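Local coordinates for aminotransferase (Bacillus subtilis, PDB 6L1O), which probably transfers amino groups as a pyridoxal-phosphate-dependent class I aminotransferase in the biosynthesis of the dipeptide antibiotic bacilysin, at residues B[37-43]-B[367-373]; B[119-124]-B[167-172]. One frame throughout, in Å; residues are numbered along the deposited sequence.

Contact 1: residues B[37-43]-B[367-373]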
loop_
_atom_site.group_PDB
_atom_site.type_symbol
_atom_site.label_atom_id
_atom_site.label_comp_id
_atom_site.label_asym_id
_atom_site.label_seq_id
_atom_site.Cartn_x
_atom_site.Cartn_y
_atom_site.Cartn_z
ATOM N N LEU B 37 26.477 -9.179 3.979
ATOM C CA LEU B 37 25.901 -10.224 3.146
ATOM C C LEU B 37 24.608 -10.788 3.784
ATOM O O LEU B 37 24.286 -11.960 3.592
ATOM C CB LEU B 37 26.900 -11.328 2.909
ATOM C CG LEU B 37 28.257 -10.882 2.372
ATOM C CD1 LEU B 37 29.115 -12.081 2.017
ATOM C CD2 LEU B 37 28.136 -9.923 1.192
ATOM N N GLY B 38 23.920 -9.953 4.556
ATOM C CA GLY B 38 22.767 -10.436 5.322
ATOM C C GLY B 38 21.400 -10.166 4.729
ATOM O O GLY B 38 20.407 -10.600 5.315
ATOM N N GLN B 39 21.328 -9.420 3.623
ATOM C CA GLN B 39 20.042 -8.884 3.150
ATOM C C GLN B 39 19.859 -9.197 1.689
ATOM O O GLN B 39 20.768 -9.542 1.027
ATOM C CB GLN B 39 19.938 -7.352 3.384
ATOM C CG GLN B 39 19.903 -6.995 4.845
ATOM C CD GLN B 39 19.807 -5.529 5.092
ATOM O OE1 GLN B 39 20.660 -4.767 4.666
ATOM N NE2 GLN B 39 18.745 -5.107 5.780
ATOM N N GLY B 40 18.650 -9.091 1.210
ATOM C CA GLY B 40 18.283 -9.489 -0.116
ATOM C C GLY B 40 18.088 -8.310 -1.075
ATOM O O GLY B 40 17.196 -8.351 -1.919
ATOM N N ASN B 41 18.884 -7.232 -0.908
ATOM C CA ASN B 41 18.695 -6.006 -1.701
ATOM C C ASN B 41 19.566 -6.107 -2.946
ATOM O O ASN B 41 20.783 -6.076 -2.803
ATOM C CB ASN B 41 19.089 -4.787 -0.885
ATOM C CG ASN B 41 18.662 -3.465 -1.516
ATOM O OD1 ASN B 41 17.866 -3.422 -2.460
ATOM N ND2 ASN B 41 19.183 -2.380 -0.977
ATOM N N PRO B 42 18.973 -6.287 -4.135
ATOM C CA PRO B 42 19.836 -6.366 -5.336
ATOM C C PRO B 42 20.803 -5.211 -5.401
ATOM O O PRO B 42 20.462 -4.112 -5.046
ATOM C CB PRO B 42 18.833 -6.315 -6.484
ATOM C CG PRO B 42 17.590 -6.932 -5.902
ATOM C CD PRO B 42 17.536 -6.305 -4.540
ATOM N N ASP B 43 22.059 -5.485 -5.769
ATOM C CA ASP B 43 23.046 -4.440 -5.774
ATOM C C ASP B 43 23.100 -3.756 -7.163
ATOM O O ASP B 43 23.563 -2.673 -7.257
ATOM C CB ASP B 43 24.426 -5.023 -5.364
ATOM C CG ASP B 43 24.856 -6.165 -6.277
ATOM O OD1 ASP B 43 24.153 -7.218 -6.330
ATOM O OD2 ASP B 43 25.856 -6.019 -6.987
ATOM N N ARG B 367 22.187 -17.722 6.483
ATOM C CA ARG B 367 21.898 -17.358 5.084
ATOM C C ARG B 367 22.862 -16.264 4.626
ATOM O O ARG B 367 23.058 -15.264 5.322
ATOM C CB ARG B 367 20.469 -16.855 4.925
ATOM C CG ARG B 367 20.029 -16.798 3.468
ATOM C CD ARG B 367 18.758 -15.980 3.295
ATOM N NE ARG B 367 18.980 -14.615 3.629
ATOM C CZ ARG B 367 18.096 -13.632 3.552
ATOM N NH1 ARG B 367 16.849 -13.870 3.172
ATOM N NH2 ARG B 367 18.482 -12.394 3.861
ATOM N N ILE B 368 23.440 -16.447 3.454
ATOM C CA ILE B 368 24.495 -15.559 2.977
ATOM C C ILE B 368 24.111 -15.128 1.571
ATOM O O ILE B 368 23.815 -15.961 0.741
ATOM C CB ILE B 368 25.883 -16.260 2.946
ATOM C CG1 ILE B 368 26.242 -16.900 4.296
ATOM C CG2 ILE B 368 27.000 -15.293 2.542
ATOM C CD1 ILE B 368 27.625 -17.561 4.300
ATOM N N SER B 369 24.008 -13.835 1.339
ATOM C CA SER B 369 23.406 -13.426 0.058
ATOM C C SER B 369 24.472 -12.971 -0.887
ATOM O O SER B 369 25.438 -12.318 -0.476
ATOM C CB SER B 369 22.373 -12.329 0.243
ATOM O OG SER B 369 22.911 -11.356 1.061
ATOM N N MET B 370 24.248 -13.240 -2.140
ATOM C CA MET B 370 25.259 -12.979 -3.164
ATOM C C MET B 370 24.896 -11.689 -3.941
ATOM O O MET B 370 25.206 -11.567 -5.118
ATOM C CB MET B 370 25.368 -14.126 -4.094
ATOM C CG MET B 370 25.790 -15.437 -3.466
ATOM S SD MET B 370 27.480 -15.445 -2.920
ATOM C CE MET B 370 27.281 -15.180 -1.181
ATOM N N VAL B 371 24.278 -10.747 -3.257
ATOM C CA VAL B 371 23.970 -9.417 -3.838
ATOM C C VAL B 371 25.034 -8.400 -3.436
ATOM O O VAL B 371 24.733 -7.302 -3.011
ATOM C CB VAL B 371 22.536 -8.919 -3.442
ATOM C CG1 VAL B 371 21.475 -9.735 -4.137
ATOM C CG2 VAL B 371 22.319 -8.863 -1.925
ATOM N N SER B 372 26.295 -8.772 -3.586
ATOM C CA SER B 372 27.389 -7.893 -3.360
ATOM C C SER B 372 28.473 -8.145 -4.410
ATOM O O SER B 372 28.626 -9.281 -4.974
ATOM C CB SER B 372 27.953 -8.117 -1.962
ATOM O OG SER B 372 27.190 -7.489 -0.970
ATOM N N LYS B 373 29.255 -7.109 -4.646
ATOM C CA LYS B 373 30.286 -7.169 -5.710
ATOM C C LYS B 373 31.415 -8.170 -5.347
ATOM O O LYS B 373 31.648 -8.439 -4.178
ATOM C CB LYS B 373 30.836 -5.746 -5.931
ATOM C CG LYS B 373 31.732 -5.223 -4.805
ATOM C CD LYS B 373 32.077 -3.733 -4.886
ATOM C CE LYS B 373 30.867 -2.871 -4.501
ATOM N NZ LYS B 373 31.213 -1.449 -4.313
HETATM O O HOH W 1 23.067 -5.035 -1.928
#
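The OG of S369 is set between its own backbone N and carbonyl carbon (chi1 47°), and this turns the hydroxyl onto the backbone of L37 and Q39. There S369 OG donates to Q39 O at 2.8 Å, the donor lying somewhat off the carbonyl plane, while S369 N binds L37 O at 2.9 Å. One serine thus grips two carbonyls, two residues apart, of the irregular chain 37-43. R367 reaches the same chain by a different path: it leaves its strand with CG anti to N and bends at chi3 (65°), so that the edge of the guanidinium meets G38 O. The bond from R367 NH2 to G38 O, 3.0 Å long, is weak, and NH1 of the same group is held by N178. Strand 365-369 is the middle strand of a three-stranded antiparallel sheet, and R367, in the middle of that strand, lies beside the cofactor pocket, a position consistent with that of the arginine that takes the substrate carboxylate in class I aminotransferases. Beyond the strand, V371 takes over the contact, setting methyls against backbone carbonyls. V371 CG2 sits between the carbonyls of Q39 and N41, 3.3 Å from N41 O, and CG1 packs on P42 CA at 3.9 Å. A water donates to both N41 O and V371 O, joining the two backbones. At the start of the loop L37 forks: CD1 touches I368 CG2, whereas CD2 lies 3.4 Å from S372 OG. D43 points at the V371 backbone, but the strongest partner of its carboxylate is R301 of helix 289-313, through a salt bridge; R301 also bonds M370 O.

Contact 2: residues B[119-124]-B[167-172]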
loop_
_atom_site.group_PDB
_atom_site.type_symbol
_atom_site.label_atom_id
_atom_site.label_comp_id
_atom_site.label_asym_id
_atom_site.label_seq_id
_atom_site.Cartn_x
_atom_site.Cartn_y
_atom_site.Cartn_z
ATOM N N ASP B 119 -8.470 -19.223 12.377
ATOM C CA ASP B 119 -8.114 -20.202 11.379
ATOM C C ASP B 119 -6.606 -20.562 11.552
ATOM O O ASP B 119 -5.873 -19.855 12.149
ATOM C CB ASP B 119 -8.307 -19.625 9.969
ATOM C CG ASP B 119 -9.755 -19.564 9.511
ATOM O OD1 ASP B 119 -10.619 -20.143 10.144
ATOM O OD2 ASP B 119 -10.030 -18.952 8.469
ATOM N N ILE B 120 -6.185 -21.667 10.997
ATOM C CA ILE B 120 -4.801 -22.086 10.990
ATOM C C ILE B 120 -4.211 -21.757 9.631
ATOM O O ILE B 120 -4.862 -21.969 8.608
ATOM C CB ILE B 120 -4.652 -23.594 11.304
ATOM C CG1 ILE B 120 -4.699 -23.781 12.823
ATOM C CG2 ILE B 120 -3.353 -24.164 10.741
ATOM C CD1 ILE B 120 -4.837 -25.210 13.311
ATOM N N ALA B 121 -2.968 -21.259 9.632
ATOM C CA ALA B 121 -2.173 -21.120 8.408
ATOM C C ALA B 121 -0.972 -22.090 8.498
ATOM O O ALA B 121 -0.274 -22.122 9.505
ATOM C CB ALA B 121 -1.701 -19.693 8.234
ATOM N N LEU B 122 -0.808 -22.895 7.476
ATOM C CA LEU B 122 0.322 -23.782 7.353
ATOM C C LEU B 122 1.527 -23.024 6.756
ATOM O O LEU B 122 1.425 -22.537 5.612
ATOM C CB LEU B 122 -0.028 -24.943 6.447
ATOM C CG LEU B 122 -1.153 -25.882 6.938
ATOM C CD1 LEU B 122 -1.694 -26.709 5.796
ATOM C CD2 LEU B 122 -0.596 -26.741 8.033
ATOM N N VAL B 123 2.632 -22.969 7.503
ATOM C CA VAL B 123 3.795 -22.196 7.139
ATOM C C VAL B 123 5.065 -23.042 7.204
ATOM O O VAL B 123 5.296 -23.748 8.180
ATOM C CB VAL B 123 3.988 -20.964 8.072
ATOM C CG1 VAL B 123 5.247 -20.189 7.731
ATOM C CG2 VAL B 123 2.805 -20.027 7.982
ATOM N N PRO B 124 5.910 -22.955 6.160
ATOM C CA PRO B 124 7.171 -23.727 6.175
ATOM C C PRO B 124 8.169 -23.244 7.212
ATOM O O PRO B 124 8.272 -22.047 7.536
ATOM C CB PRO B 124 7.692 -23.573 4.712
ATOM C CG PRO B 124 7.094 -22.335 4.259
ATOM C CD PRO B 124 5.731 -22.252 4.877
ATOM N N LYS B 167 -9.401 -26.719 10.451
ATOM C CA LYS B 167 -9.102 -25.322 10.754
ATOM C C LYS B 167 -8.099 -24.694 9.783
ATOM O O LYS B 167 -8.085 -23.482 9.642
ATOM C CB LYS B 167 -8.628 -25.143 12.180
ATOM C CG LYS B 167 -9.744 -25.366 13.201
ATOM C CD LYS B 167 -11.068 -24.744 12.706
ATOM C CE LYS B 167 -12.159 -24.732 13.756
ATOM N NZ LYS B 167 -13.394 -25.370 13.173
ATOM N N ALA B 168 -7.317 -25.536 9.114
ATOM C CA ALA B 168 -6.306 -25.052 8.139
ATOM C C ALA B 168 -6.949 -24.469 6.898
ATOM O O ALA B 168 -7.554 -25.146 6.126
ATOM C CB ALA B 168 -5.337 -26.147 7.775
ATOM N N LYS B 169 -6.819 -23.156 6.725
ATOM C CA LYS B 169 -7.450 -22.475 5.579
ATOM C C LYS B 169 -6.500 -21.882 4.558
ATOM O O LYS B 169 -6.912 -21.553 3.454
ATOM C CB LYS B 169 -8.395 -21.430 6.077
ATOM C CG LYS B 169 -9.540 -21.976 6.912
ATOM C CD LYS B 169 -10.387 -23.060 6.217
ATOM C CE LYS B 169 -11.144 -22.515 4.987
ATOM N NZ LYS B 169 -11.280 -23.543 3.885
ATOM N N LEU B 170 -5.219 -21.835 4.891
ATOM C CA LEU B 170 -4.225 -21.257 4.004
ATOM C C LEU B 170 -2.883 -21.907 4.227
ATOM O O LEU B 170 -2.497 -22.180 5.354
ATOM C CB LEU B 170 -4.121 -19.779 4.240
ATOM C CG LEU B 170 -3.199 -19.030 3.241
ATOM C CD1 LEU B 170 -3.906 -17.899 2.535
ATOM C CD2 LEU B 170 -1.998 -18.530 3.955
ATOM N N MET B 171 -2.182 -22.149 3.131
ATOM C CA MET B 171 -0.842 -22.605 3.161
ATOM C C MET B 171 0.084 -21.702 2.304
ATOM O O MET B 171 -0.264 -21.364 1.212
ATOM C CB MET B 171 -0.799 -24.026 2.585
ATOM C CG MET B 171 0.649 -24.572 2.454
ATOM S SD MET B 171 0.742 -26.268 1.877
ATOM C CE MET B 171 0.191 -26.227 0.248
ATOM N N PHE B 172 1.273 -21.436 2.809
ATOM C CA PHE B 172 2.372 -20.811 2.032
ATOM C C PHE B 172 3.402 -21.800 1.553
ATOM O O PHE B 172 3.863 -22.663 2.316
ATOM C CB PHE B 172 3.093 -19.757 2.898
ATOM C CG PHE B 172 2.292 -18.513 3.128
ATOM C CD1 PHE B 172 1.920 -17.711 2.060
ATOM C CD2 PHE B 172 1.969 -18.120 4.407
ATOM C CE1 PHE B 172 1.161 -16.547 2.266
ATOM C CE2 PHE B 172 1.255 -16.950 4.631
ATOM C CZ PHE B 172 0.870 -16.163 3.570
#
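I120 and A168 pair side by side in two parallel strands, and the isoleucine can be followed outward over its neighbour. Its CB stands 3.8 Å from K167 O. CG2, one branch, lies over A168 and comes within 4.1 Å of A168 CB. The other branch leaves CG1 anti to the carbonyl carbon (chi1 -82°) and runs on extended to CD1, which ends 4.0 Å from K167 CB, the two side chains crossing at about a right angle. L122 continues this face, its CD1 also reaching A168 CB and its CB facing M171 CB, while A121 and L170 point to the opposite face. The backbone ladder explains the register. I120 N donates to K167 O from well above the carbonyl plane, and K169 N returns a bond to I120 O. One extra residue, K169, then makes a beta bulge, so that A121 pairs with L170. L122 N binds L170 O at 2.8 Å, and F172 N meets L122 O almost head-on at 3.0 Å. The next rung is missing because P124 has no N-H to give: P124 CD sits 3.2 Å from F172 O, a buried oxygen without a polar partner in the model. L170 CD2 rests near the rim of one face of the F172 ring, and V123 CG2 meets its edge. In the seven-stranded mixed sheet, strand 141-146 flanks 120-125 and strand 202-206 flanks 168-174, while helix 130-137 covers A121, V123 and F172 through I135 and stacks Y131 on the F172 ring.

Overall arrangement
Contacts 1 and 2 lie on opposite sides of the chain's centre, about 30 Å between centres and about 13 Å between nearest atoms, and they do not touch. Contact 1 comes closer to the cofactor: the R367 side chain is about 5 Å from pyridoxal 5'-phosphate, against about 9 Å for that of F172 in contact 2. Both strands of contact 2 lead toward cofactor-binding residues, 120-125 toward Y128 and 168-174 to N174 and on to N178. N178, a pocket residue that follows strand 168-174, has its side chain about 3 Å from that of R367 in contact 1.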